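Long-range contacts in putative ATP-grasp superfamily protein (PDB 3DF7), which is of unknown function but probably binds ATP and a metal ion, consistent with an ATP-grasp fold: residues L4-F9 against A72-A77; Y39-F44 against F53-D58; V185-I190 against P201-D206; G197-A202 against R278-K283. All coordinates share one frame; numbering follows the deposited sequence.

Interaction 1 (L4-F9 against A72-A77)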
loop_
_atom_site.group_PDB
_atom_site.type_symbol
_atom_site.label_atom_id
_atom_site.label_comp_id
_atom_site.label_asym_id
_atom_site.label_seq_id
_atom_site.Cartn_x
_atom_site.Cartn_y
_atom_site.Cartn_z
ATOM N N LEU A 4 6.628 19.184 2.561
ATOM C CA LEU A 4 5.907 18.015 2.067
ATOM C C LEU A 4 4.545 17.912 2.731
ATOM O O LEU A 4 4.450 17.788 3.961
ATOM C CB LEU A 4 6.689 16.725 2.343
ATOM C CG LEU A 4 5.897 15.442 2.032
ATOM C CD1 LEU A 4 5.616 15.349 0.537
ATOM C CD2 LEU A 4 6.688 14.221 2.498
ATOM N N PHE A 5 3.487 17.989 1.928
ATOM C CA PHE A 5 2.145 17.840 2.469
ATOM C C PHE A 5 1.930 16.335 2.566
ATOM O O PHE A 5 1.878 15.645 1.545
ATOM C CB PHE A 5 1.090 18.447 1.536
ATOM C CG PHE A 5 -0.324 18.121 1.933
ATOM C CD1 PHE A 5 -0.813 18.492 3.186
ATOM C CD2 PHE A 5 -1.162 17.423 1.068
ATOM C CE1 PHE A 5 -2.116 18.171 3.572
ATOM C CE2 PHE A 5 -2.468 17.097 1.445
ATOM C CZ PHE A 5 -2.943 17.474 2.700
ATOM N N LEU A 6 1.838 15.834 3.795
ATOM C CA LEU A 6 1.635 14.411 4.048
ATOM C C LEU A 6 0.203 14.191 4.526
ATOM O O LEU A 6 -0.239 14.813 5.495
ATOM C CB LEU A 6 2.614 13.915 5.118
ATOM C CG LEU A 6 2.526 12.422 5.457
ATOM C CD1 LEU A 6 2.925 11.630 4.235
ATOM C CD2 LEU A 6 3.429 12.078 6.644
ATOM N N PHE A 7 -0.511 13.296 3.852
ATOM C CA PHE A 7 -1.902 13.015 4.191
ATOM C C PHE A 7 -2.262 11.532 4.065
ATOM O O PHE A 7 -1.976 10.903 3.048
ATOM C CB PHE A 7 -2.812 13.834 3.264
ATOM C CG PHE A 7 -4.282 13.532 3.411
ATOM C CD1 PHE A 7 -5.097 14.326 4.216
ATOM C CD2 PHE A 7 -4.854 12.452 2.737
ATOM C CE1 PHE A 7 -6.459 14.049 4.341
ATOM C CE2 PHE A 7 -6.211 12.163 2.856
ATOM C CZ PHE A 7 -7.018 12.965 3.662
ATOM N N GLU A 8 -2.886 10.982 5.103
ATOM C CA GLU A 8 -3.344 9.590 5.077
ATOM C C GLU A 8 -4.818 9.659 5.483
ATOM O O GLU A 8 -5.168 10.309 6.472
ATOM C CB GLU A 8 -2.539 8.718 6.044
ATOM C CG GLU A 8 -2.860 7.229 5.940
ATOM C CD GLU A 8 -4.134 6.858 6.668
ATOM O OE1 GLU A 8 -4.301 7.322 7.816
ATOM O OE2 GLU A 8 -4.961 6.101 6.108
ATOM N N PHE A 9 -5.677 8.996 4.714
ATOM C CA PHE A 9 -7.120 9.059 4.942
ATOM C C PHE A 9 -7.671 8.750 6.335
ATOM O O PHE A 9 -8.456 9.531 6.866
ATOM C CB PHE A 9 -7.851 8.199 3.912
ATOM C CG PHE A 9 -9.315 8.518 3.791
ATOM C CD1 PHE A 9 -9.732 9.754 3.294
ATOM C CD2 PHE A 9 -10.276 7.593 4.177
ATOM C CE1 PHE A 9 -11.088 10.067 3.187
ATOM C CE2 PHE A 9 -11.636 7.892 4.076
ATOM C CZ PHE A 9 -12.043 9.133 3.579
ATOM N N ALA A 72 5.735 19.606 -2.284
ATOM C CA ALA A 72 5.466 18.250 -2.739
ATOM C C ALA A 72 4.364 17.670 -1.868
ATOM O O ALA A 72 4.023 18.232 -0.821
ATOM C CB ALA A 72 6.734 17.390 -2.640
ATOM N N PHE A 73 3.793 16.556 -2.304
ATOM C CA PHE A 73 2.748 15.921 -1.522
ATOM C C PHE A 73 2.835 14.415 -1.653
ATOM O O PHE A 73 3.415 13.889 -2.607
ATOM C CB PHE A 73 1.354 16.411 -1.961
ATOM C CG PHE A 73 0.882 15.843 -3.275
ATOM C CD1 PHE A 73 0.291 14.580 -3.337
ATOM C CD2 PHE A 73 1.026 16.570 -4.453
ATOM C CE1 PHE A 73 -0.150 14.052 -4.555
ATOM C CE2 PHE A 73 0.589 16.052 -5.675
ATOM C CZ PHE A 73 -0.002 14.786 -5.723
ATOM N N LEU A 74 2.269 13.731 -0.669
ATOM C CA LEU A 74 2.220 12.280 -0.651
ATOM C C LEU A 74 0.882 11.946 -0.022
ATOM O O LEU A 74 0.646 12.239 1.152
ATOM C CB LEU A 74 3.350 11.681 0.191
ATOM C CG LEU A 74 3.291 10.147 0.222
ATOM C CD1 LEU A 74 3.441 9.594 -1.208
ATOM C CD2 LEU A 74 4.376 9.599 1.133
ATOM N N ILE A 75 0.005 11.344 -0.815
ATOM C CA ILE A 75 -1.316 10.981 -0.345
ATOM C C ILE A 75 -1.458 9.472 -0.211
ATOM O O ILE A 75 -1.175 8.717 -1.138
ATOM C CB ILE A 75 -2.399 11.565 -1.293
ATOM C CG1 ILE A 75 -2.456 13.090 -1.099
ATOM C CG2 ILE A 75 -3.761 10.913 -1.031
ATOM C CD1 ILE A 75 -3.374 13.819 -2.048
ATOM N N ILE A 76 -1.871 9.047 0.977
ATOM C CA ILE A 76 -2.080 7.641 1.269
ATOM C C ILE A 76 -3.569 7.500 1.561
ATOM O O ILE A 76 -4.076 8.084 2.520
ATOM C CB ILE A 76 -1.304 7.200 2.519
ATOM C CG1 ILE A 76 0.172 7.583 2.394
ATOM C CG2 ILE A 76 -1.441 5.697 2.696
ATOM C CD1 ILE A 76 0.910 7.582 3.725
ATOM N N ALA A 77 -4.270 6.736 0.737
ATOM C CA ALA A 77 -5.699 6.549 0.943
ATOM C C ALA A 77 -6.182 5.300 0.227
ATOM O O ALA A 77 -5.550 4.827 -0.716
ATOM C CB ALA A 77 -6.464 7.768 0.438
#
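Leu4-Phe9 and Ala72-Ala77 run in the same direction, their strand axes 4.4 Å apart at the closest and 10° from parallel, as the two central strands of the parallel four-stranded N-terminal sheet, which probably corresponds to the pre-ATP-grasp domain of the family. Five backbone hydrogen bonds stitch them in the alternating pattern of a parallel pair, from Phe5 N to Ala72 O (2.8 Å) through to Phe9 N to Ile76 O (2.9 Å). Leu4, Leu6, Leu74 and Ile76 lie on the face packed against helix 18-35. Here Leu6 and Leu74 stand alongside one another, CD1 of Leu6 meeting CD2 of Leu74 at 4.0 Å. Leu4 turns CD1 across the neighbouring backbone, 3.6 Å from Phe73 CA. The other face carries Phe5, Phe7, Phe73 and Ile75. Phe73 CB sits at the edge of the Phe5 ring, and with chi1 at 75° the Phe73 ring swings off the Phe5 strand to pack on helices 63-67 and 83-92. At the C-terminal end of strand 3-8, Glu8 is the N-cap of helix 9-12, its carboxylate accepting from the backbone N atoms of Ala10 and Thr11, beside a bound acetate. A bend at chi2 turns the carboxylate toward those N atoms, while chi1 of -173° lays Glu8 CG against Ile76 CB at 3.8 Å.

Interaction 2 (Y39-F44 against F53-D58)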
loop_
_atom_site.group_PDB
_atom_site.type_symbol
_atom_site.label_atom_id
_atom_site.label_comp_id
_atom_site.label_asym_id
_atom_site.label_seq_id
_atom_site.Cartn_x
_atom_site.Cartn_y
_atom_site.Cartn_z
ATOM N N TYR A 39 12.111 16.336 4.508
ATOM C CA TYR A 39 11.250 17.477 4.222
ATOM C C TYR A 39 10.692 18.051 5.503
ATOM O O TYR A 39 10.724 17.411 6.552
ATOM C CB TYR A 39 10.037 17.070 3.378
ATOM C CG TYR A 39 10.334 16.352 2.088
ATOM C CD1 TYR A 39 10.650 14.994 2.080
ATOM C CD2 TYR A 39 10.291 17.029 0.871
ATOM C CE1 TYR A 39 10.915 14.326 0.887
ATOM C CE2 TYR A 39 10.556 16.374 -0.325
ATOM C CZ TYR A 39 10.866 15.024 -0.311
ATOM O OH TYR A 39 11.123 14.377 -1.494
ATOM N N GLU A 40 10.175 19.267 5.408
ATOM C CA GLU A 40 9.520 19.875 6.545
ATOM C C GLU A 40 8.076 19.471 6.283
ATOM O O GLU A 40 7.480 19.873 5.284
ATOM C CB GLU A 40 9.675 21.394 6.527
ATOM C CG GLU A 40 8.733 22.104 7.477
ATOM C CD GLU A 40 9.309 23.401 8.006
ATOM O OE1 GLU A 40 10.203 23.972 7.346
ATOM O OE2 GLU A 40 8.862 23.852 9.080
ATOM N N ILE A 41 7.526 18.648 7.165
ATOM C CA ILE A 41 6.164 18.164 6.995
ATOM C C ILE A 41 5.093 19.212 7.259
ATOM O O ILE A 41 5.137 19.931 8.256
ATOM C CB ILE A 41 5.883 16.955 7.920
ATOM C CG1 ILE A 41 6.951 15.876 7.721
ATOM C CG2 ILE A 41 4.507 16.381 7.625
ATOM C CD1 ILE A 41 7.077 15.386 6.286
ATOM N N THR A 42 4.135 19.297 6.347
ATOM C CA THR A 42 3.014 20.211 6.499
ATOM C C THR A 42 1.794 19.307 6.446
ATOM O O THR A 42 1.860 18.208 5.893
ATOM C CB THR A 42 2.926 21.229 5.348
ATOM O OG1 THR A 42 2.707 20.537 4.117
ATOM C CG2 THR A 42 4.211 22.039 5.252
ATOM N N GLY A 43 0.688 19.752 7.026
ATOM C CA GLY A 43 -0.506 18.930 7.019
ATOM C C GLY A 43 -1.290 19.058 8.304
ATOM O O GLY A 43 -1.009 19.935 9.123
ATOM N N PHE A 44 -2.252 18.162 8.493
ATOM C CA PHE A 44 -3.118 18.193 9.662
ATOM C C PHE A 44 -3.603 16.789 9.998
ATOM O O PHE A 44 -3.466 15.867 9.198
ATOM C CB PHE A 44 -4.323 19.077 9.345
ATOM C CG PHE A 44 -5.027 18.681 8.073
ATOM C CD1 PHE A 44 -5.981 17.668 8.075
ATOM C CD2 PHE A 44 -4.664 19.254 6.856
ATOM C CE1 PHE A 44 -6.558 17.226 6.884
ATOM C CE2 PHE A 44 -5.235 18.819 5.656
ATOM C CZ PHE A 44 -6.184 17.801 5.671
ATOM N N PHE A 53 0.744 13.627 17.040
ATOM C CA PHE A 53 1.606 14.311 16.088
ATOM C C PHE A 53 1.777 15.803 16.304
ATOM O O PHE A 53 0.877 16.484 16.796
ATOM C CB PHE A 53 1.088 14.070 14.672
ATOM C CG PHE A 53 0.901 12.617 14.336
ATOM C CD1 PHE A 53 -0.353 12.018 14.443
ATOM C CD2 PHE A 53 1.982 11.844 13.924
ATOM C CE1 PHE A 53 -0.525 10.667 14.141
ATOM C CE2 PHE A 53 1.819 10.490 13.621
ATOM C CZ PHE A 53 0.561 9.904 13.731
ATOM N N THR A 54 2.948 16.305 15.922
ATOM C CA THR A 54 3.249 17.719 16.039
ATOM C C THR A 54 2.725 18.456 14.807
ATOM O O THR A 54 3.475 19.098 14.078
ATOM C CB THR A 54 4.761 17.947 16.192
ATOM O OG1 THR A 54 5.464 17.171 15.216
ATOM C CG2 THR A 54 5.217 17.530 17.595
ATOM N N LEU A 55 1.421 18.322 14.579
ATOM C CA LEU A 55 0.742 18.974 13.466
ATOM C C LEU A 55 -0.580 19.525 13.987
ATOM O O LEU A 55 -1.102 19.054 15.002
ATOM C CB LEU A 55 0.464 17.972 12.345
ATOM C CG LEU A 55 1.662 17.457 11.543
ATOM C CD1 LEU A 55 1.233 16.291 10.657
ATOM C CD2 LEU A 55 2.229 18.592 10.706
ATOM N N PRO A 56 -1.136 20.537 13.310
ATOM C CA PRO A 56 -2.407 21.088 13.779
ATOM C C PRO A 56 -3.561 20.159 13.424
ATOM O O PRO A 56 -3.419 19.268 12.580
ATOM C CB PRO A 56 -2.494 22.418 13.041
ATOM C CG PRO A 56 -1.850 22.093 11.726
ATOM C CD PRO A 56 -0.628 21.296 12.153
ATOM N N VAL A 57 -4.692 20.370 14.085
ATOM C CA VAL A 57 -5.898 19.594 13.838
ATOM C C VAL A 57 -6.705 20.376 12.808
ATOM O O VAL A 57 -6.836 21.596 12.917
ATOM C CB VAL A 57 -6.743 19.447 15.132
ATOM C CG1 VAL A 57 -8.075 18.776 14.824
ATOM C CG2 VAL A 57 -5.976 18.644 16.163
ATOM N N ASP A 58 -7.233 19.691 11.798
ATOM C CA ASP A 58 -8.028 20.373 10.786
ATOM C C ASP A 58 -8.850 19.352 10.009
ATOM O O ASP A 58 -8.667 18.142 10.165
ATOM C CB ASP A 58 -7.122 21.140 9.816
ATOM C CG ASP A 58 -7.811 22.347 9.190
ATOM O OD1 ASP A 58 -9.058 22.390 9.174
ATOM O OD2 ASP A 58 -7.098 23.252 8.706
#
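Phe44 and Pro56 meet chiefly through backbone: the CA of Phe44 comes to 3.1 Å from the carbonyl O of Pro56, a CA-H...O contact with an angle of 126° at the hydrogen, in a pairing that has no conventional hydrogen bond between its segments. The setting is an outermost strand of the parallel N-terminal sheet, 40-42, and the loop that leads from it to helix 63-67 and returns to run beside it in roughly the same direction. Gly43 presents its carbonyl O to the proline ring, with Pro56 CD at 3.3 Å. At the backbone angles of Gly43 a side chain would press on the preceding carbonyl O. Leu55 points toward the strand; its CD2 settles over the backbone between Ile41 and Gly43, 3.8 Å from Gly43 O, while Phe32 of helix 18-35 packs on Leu55 and Ile41. Phe44 is set by chi1 of 53°, which brings its ring obliquely across Asp58, ring and carboxylate planes 66° apart. Tyr66 holds Asp58 OD2 from helix 63-67 with its hydroxyl, and its ring meets that of Phe44. Phe44 CB lies 3.5 Å from Asp58 CB. Phe44 CD1 comes within 3.4 Å of Asp58 O.

Interaction 3 (V185-I190 against P201-D206)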
loop_
_atom_site.group_PDB
_atom_site.type_symbol
_atom_site.label_atom_id
_atom_site.label_comp_id
_atom_site.label_asym_id
_atom_site.label_seq_id
_atom_site.Cartn_x
_atom_site.Cartn_y
_atom_site.Cartn_z
ATOM N N VAL A 185 10.747 -7.490 -0.252
ATOM C CA VAL A 185 9.814 -8.538 -0.656
ATOM C C VAL A 185 9.222 -9.008 0.665
ATOM O O VAL A 185 9.949 -9.439 1.570
ATOM C CB VAL A 185 10.509 -9.707 -1.385
ATOM C CG1 VAL A 185 9.501 -10.825 -1.637
ATOM C CG2 VAL A 185 11.070 -9.221 -2.718
ATOM N N ASN A 186 7.904 -8.900 0.779
ATOM C CA ASN A 186 7.213 -9.243 2.012
ATOM C C ASN A 186 6.276 -10.426 1.893
ATOM O O ASN A 186 5.703 -10.688 0.840
ATOM C CB ASN A 186 6.424 -8.029 2.498
ATOM C CG ASN A 186 7.017 -6.722 2.008
ATOM O OD1 ASN A 186 6.471 -6.071 1.105
ATOM N ND2 ASN A 186 8.147 -6.336 2.587
ATOM N N GLU A 187 6.118 -11.133 3.001
ATOM C CA GLU A 187 5.241 -12.287 3.052
ATOM C C GLU A 187 3.926 -11.811 3.661
ATOM O O GLU A 187 3.927 -11.074 4.645
ATOM C CB GLU A 187 5.879 -13.354 3.933
ATOM C CG GLU A 187 5.134 -14.660 4.005
ATOM C CD GLU A 187 5.811 -15.631 4.948
ATOM O OE1 GLU A 187 7.026 -15.462 5.201
ATOM O OE2 GLU A 187 5.138 -16.563 5.422
ATOM N N GLN A 188 2.808 -12.213 3.074
ATOM C CA GLN A 188 1.515 -11.809 3.604
ATOM C C GLN A 188 0.842 -12.988 4.297
ATOM O O GLN A 188 0.866 -14.116 3.801
ATOM C CB GLN A 188 0.609 -11.286 2.484
ATOM C CG GLN A 188 1.170 -10.100 1.691
ATOM C CD GLN A 188 1.409 -8.860 2.541
ATOM O OE1 GLN A 188 0.593 -8.509 3.395
ATOM N NE2 GLN A 188 2.524 -8.180 2.296
ATOM N N ILE A 189 0.266 -12.729 5.462
ATOM C CA ILE A 189 -0.433 -13.772 6.202
ATOM C C ILE A 189 -1.918 -13.450 6.086
ATOM O O ILE A 189 -2.391 -12.435 6.599
ATOM C CB ILE A 189 0.010 -13.797 7.677
ATOM C CG1 ILE A 189 1.496 -14.176 7.748
ATOM C CG2 ILE A 189 -0.832 -14.796 8.464
ATOM C CD1 ILE A 189 2.103 -14.095 9.137
ATOM N N ILE A 190 -2.648 -14.318 5.398
ATOM C CA ILE A 190 -4.065 -14.089 5.173
ATOM C C ILE A 190 -5.005 -14.998 5.952
ATOM O O ILE A 190 -4.766 -16.197 6.092
ATOM C CB ILE A 190 -4.385 -14.202 3.667
ATOM C CG1 ILE A 190 -3.516 -13.204 2.894
ATOM C CG2 ILE A 190 -5.868 -13.940 3.418
ATOM C CD1 ILE A 190 -3.752 -13.197 1.409
ATOM N N PRO A 201 11.784 -9.374 6.068
ATOM C CA PRO A 201 11.523 -9.804 4.691
ATOM C C PRO A 201 10.842 -11.170 4.639
ATOM O O PRO A 201 10.794 -11.890 5.637
ATOM C CB PRO A 201 12.915 -9.826 4.071
ATOM C CG PRO A 201 13.750 -10.315 5.213
ATOM C CD PRO A 201 13.219 -9.501 6.387
ATOM N N ALA A 202 10.329 -11.525 3.467
ATOM C CA ALA A 202 9.635 -12.791 3.288
ATOM C C ALA A 202 10.526 -13.995 3.567
ATOM O O ALA A 202 11.732 -13.969 3.314
ATOM C CB ALA A 202 9.077 -12.882 1.868
ATOM N N ARG A 203 9.915 -15.049 4.094
ATOM C CA ARG A 203 10.631 -16.282 4.388
ATOM C C ARG A 203 10.510 -17.158 3.143
ATOM O O ARG A 203 9.739 -18.115 3.112
ATOM C CB ARG A 203 10.006 -16.968 5.612
ATOM C CG ARG A 203 10.104 -16.119 6.880
ATOM C CD ARG A 203 9.257 -16.667 8.025
ATOM N NE ARG A 203 7.829 -16.585 7.725
ATOM C CZ ARG A 203 6.866 -16.937 8.575
ATOM N NH1 ARG A 203 7.179 -17.396 9.782
ATOM N NH2 ARG A 203 5.594 -16.828 8.219
ATOM N N ILE A 204 11.266 -16.796 2.111
ATOM C CA ILE A 204 11.254 -17.523 0.846
ATOM C C ILE A 204 12.675 -17.745 0.344
ATOM O O ILE A 204 13.608 -17.069 0.777
ATOM C CB ILE A 204 10.473 -16.740 -0.237
ATOM C CG1 ILE A 204 11.060 -15.331 -0.372
ATOM C CG2 ILE A 204 8.985 -16.691 0.119
ATOM C CD1 ILE A 204 10.438 -14.486 -1.471
ATOM N N SER A 205 12.834 -18.692 -0.574
ATOM C CA SER A 205 14.146 -18.983 -1.139
ATOM C C SER A 205 14.566 -17.814 -2.021
ATOM O O SER A 205 13.733 -17.012 -2.449
ATOM C CB SER A 205 14.100 -20.260 -1.983
ATOM O OG SER A 205 13.353 -20.052 -3.170
ATOM N N ASP A 206 15.860 -17.719 -2.295
ATOM C CA ASP A 206 16.370 -16.641 -3.127
ATOM C C ASP A 206 15.834 -16.726 -4.553
ATOM O O ASP A 206 15.576 -15.702 -5.184
ATOM C CB ASP A 206 17.897 -16.671 -3.154
ATOM C CG ASP A 206 18.487 -15.420 -3.761
ATOM O OD1 ASP A 206 18.238 -14.328 -3.210
ATOM O OD2 ASP A 206 19.192 -15.523 -4.784
#
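Glu187 and Arg203 form the charged part of this contact, a two-pronged salt bridge in which Arg203 grips the carboxylate side-on: Arg203 NE gives a nearly straight bond to Glu187 OE1 (2.9 Å, 175°) and Arg203 NH2 one to Glu187 OE2 (2.8 Å). The two flat groups are turned 34° from each other. OE1 lies in the guanidinium plane and is met by NE on its syn side, whereas NH2 approaches OE2 from above the carboxylate plane. With chi1 at -176° and the chain extended beyond CG, the glutamate carries its carboxylate out to the arginine. Arg203 N also donates to Glu187 OE1, on the anti side and from the opposite face to NE, so OE1 takes both the backbone N and the side-chain NE of Arg203. Ala202 N bonds Val185 O at 2.8 Å. These ties fasten the loop between strand 194-200 and helix 206-220 to strand 180-191, the hairpin partner of strand 194-200 in the antiparallel sheet of the ATP-grasp domain. Apolar packing fills the remainder: Ala202 CB rests against Glu187 CB at 3.8 Å, and Val185 CG1 touches Ile204 CD1 at 3.8 Å, with Leu170 of strand 168-176 packed on Ile204 and Ala202.

Interaction 4 (G197-A202 against R278-K283)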
loop_
_atom_site.group_PDB
_atom_site.type_symbol
_atom_site.label_atom_id
_atom_site.label_comp_id
_atom_site.label_asym_id
_atom_site.label_seq_id
_atom_site.Cartn_x
_atom_site.Cartn_y
_atom_site.Cartn_z
ATOM N N GLY A 197 -1.467 -10.115 8.677
ATOM C CA GLY A 197 -0.114 -9.727 9.024
ATOM C C GLY A 197 0.852 -9.882 7.871
ATOM O O GLY A 197 0.481 -10.362 6.804
ATOM N N ALA A 198 2.093 -9.455 8.090
ATOM C CA ALA A 198 3.132 -9.559 7.077
ATOM C C ALA A 198 4.445 -9.892 7.770
ATOM O O ALA A 198 4.618 -9.626 8.960
ATOM C CB ALA A 198 3.263 -8.245 6.301
ATOM N N VAL A 199 5.355 -10.500 7.021
ATOM C CA VAL A 199 6.670 -10.856 7.534
ATOM C C VAL A 199 7.657 -10.161 6.601
ATOM O O VAL A 199 7.627 -10.373 5.387
ATOM C CB VAL A 199 6.887 -12.384 7.510
ATOM C CG1 VAL A 199 8.269 -12.724 8.038
ATOM C CG2 VAL A 199 5.820 -13.069 8.357
ATOM N N VAL A 200 8.507 -9.314 7.175
ATOM C CA VAL A 200 9.484 -8.537 6.413
ATOM C C VAL A 200 10.910 -8.795 6.916
ATOM O O VAL A 200 11.231 -8.475 8.059
ATOM C CB VAL A 200 9.187 -7.017 6.559
ATOM C CG1 VAL A 200 10.142 -6.203 5.704
ATOM C CG2 VAL A 200 7.736 -6.728 6.183
ATOM N N PRO A 201 11.784 -9.374 6.068
ATOM C CA PRO A 201 11.523 -9.804 4.691
ATOM C C PRO A 201 10.842 -11.170 4.639
ATOM O O PRO A 201 10.794 -11.890 5.637
ATOM C CB PRO A 201 12.915 -9.826 4.071
ATOM C CG PRO A 201 13.750 -10.315 5.213
ATOM C CD PRO A 201 13.219 -9.501 6.387
ATOM N N ALA A 202 10.329 -11.525 3.467
ATOM C CA ALA A 202 9.635 -12.791 3.288
ATOM C C ALA A 202 10.526 -13.995 3.567
ATOM O O ALA A 202 11.732 -13.969 3.314
ATOM C CB ALA A 202 9.077 -12.882 1.868
ATOM N N ARG A 278 14.519 -9.662 10.532
ATOM C CA ARG A 278 13.154 -10.034 10.183
ATOM C C ARG A 278 12.104 -9.642 11.217
ATOM O O ARG A 278 12.216 -9.955 12.407
ATOM C CB ARG A 278 13.068 -11.533 9.889
ATOM C CG ARG A 278 11.683 -11.991 9.460
ATOM C CD ARG A 278 11.694 -13.427 8.928
ATOM N NE ARG A 278 12.166 -13.491 7.545
ATOM C CZ ARG A 278 13.284 -14.094 7.155
ATOM N NH1 ARG A 278 14.066 -14.695 8.042
ATOM N NH2 ARG A 278 13.616 -14.107 5.871
ATOM N N GLN A 279 11.068 -8.966 10.736
ATOM C CA GLN A 279 9.978 -8.496 11.583
ATOM C C GLN A 279 8.644 -9.109 11.185
ATOM O O GLN A 279 8.448 -9.501 10.035
ATOM C CB GLN A 279 9.834 -6.977 11.450
ATOM C CG GLN A 279 11.073 -6.190 11.810
ATOM C CD GLN A 279 11.405 -6.329 13.266
ATOM O OE1 GLN A 279 12.499 -6.766 13.633
ATOM N NE2 GLN A 279 10.455 -5.973 14.113
HETATM N N MSE A 280 7.732 -9.194 12.147
HETATM C CA MSE A 280 6.389 -9.659 11.851
HETATM C C MSE A 280 5.460 -8.505 12.197
HETATM O O MSE A 280 5.482 -7.998 13.320
HETATM C CB MSE A 280 5.970 -10.880 12.683
HETATM C CG MSE A 280 4.483 -11.223 12.480
HETATM SE SE MSE A 280 3.835 -12.813 13.368
HETATM C CE MSE A 280 4.265 -14.119 11.995
ATOM N N VAL A 281 4.665 -8.073 11.226
ATOM C CA VAL A 281 3.701 -7.010 11.464
ATOM C C VAL A 281 2.373 -7.747 11.596
ATOM O O VAL A 281 2.072 -8.622 10.790
ATOM C CB VAL A 281 3.618 -6.021 10.264
ATOM C CG1 VAL A 281 2.560 -4.952 10.536
ATOM C CG2 VAL A 281 4.971 -5.361 10.027
ATOM N N ARG A 282 1.588 -7.438 12.619
ATOM C CA ARG A 282 0.309 -8.119 12.745
ATOM C C ARG A 282 -0.761 -7.255 13.373
ATOM O O ARG A 282 -0.489 -6.429 14.248
ATOM C CB ARG A 282 0.456 -9.422 13.544
ATOM C CG ARG A 282 0.745 -9.237 15.022
ATOM C CD ARG A 282 1.006 -10.578 15.715
ATOM N NE ARG A 282 1.334 -10.379 17.122
ATOM C CZ ARG A 282 1.845 -11.306 17.925
ATOM N NH1 ARG A 282 2.101 -12.532 17.477
ATOM N NH2 ARG A 282 2.115 -10.993 19.185
ATOM N N LYS A 283 -1.984 -7.453 12.897
ATOM C CA LYS A 283 -3.129 -6.728 13.405
ATOM C C LYS A 283 -3.717 -7.608 14.499
ATOM O O LYS A 283 -3.858 -8.824 14.331
ATOM C CB LYS A 283 -4.148 -6.505 12.286
ATOM C CG LYS A 283 -5.400 -5.768 12.717
ATOM C CD LYS A 283 -6.401 -5.667 11.571
ATOM C CE LYS A 283 -5.822 -4.893 10.397
ATOM N NZ LYS A 283 -6.800 -4.742 9.286
#
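Arg278 lays its aliphatic chain against Val199, CD of Arg278 meeting Val199 CG1 at 3.6 Å, and then turns its guanidinium onto the loop that follows. A bend at chi3 (-80°) sends NE to Pro201 O at 2.8 Å; the oxygen lies in the guanidinium plane, at its edge. NH2 reaches Ala202 O at 3.2 Å in a more angled bond, the donor standing above that carbonyl plane. The carbonyls of two consecutive residues are thus held by one arginine just past the cis peptide bond before Pro201, while NH1 pairs with Asp305. The two strands run antiparallel, at 170°, with Ala198-Val281 and Val200-Gln279 as hydrogen-bonded pairs; the shortest bonds, at 2.7 Å, are Val281 N to Ala198 O and Gln279 N to Val200 O. Gly197 CA sits only 3.0 Å from Val281 O, where a side chain would clash. On the Val199 side of the sheet the selenomethionine Met280 brings CE to Val199 CG2 at 4.1 Å. Strand 194-200 is flanked by strand 180-191 and strand 279-285 by strand 297-303 in the large antiparallel sheet, with helix 256-260 packed on the opposite side, against Val200 and Gln279.

How the interactions relate
Interactions 1 and 2 share the parallel N-terminal sheet, where strands 3-8 and 40-42 are neighbours joined by backbone bonds between Leu4 and residues Glu40 and Thr42; interaction 2 is nested inside the chain loop that interaction 1 closes. Interaction 1 is wholly buried and joins regular strands through backbone bonds and apolar side chains, whereas interaction 2 lies at the sheet's outer edge and relies on packing. Interactions 3 and 4 belong to the large antiparallel sheet and share Pro201 and Ala202; Ala202 bonds Val185 through its N and Arg278 through its O. Both are partly buried and place arginines at their loop ends: Arg203 pairs with a carboxylate, while across its contact Arg278 bonds carbonyls. Interactions 1 and 3 stand about 27 Å apart between centres.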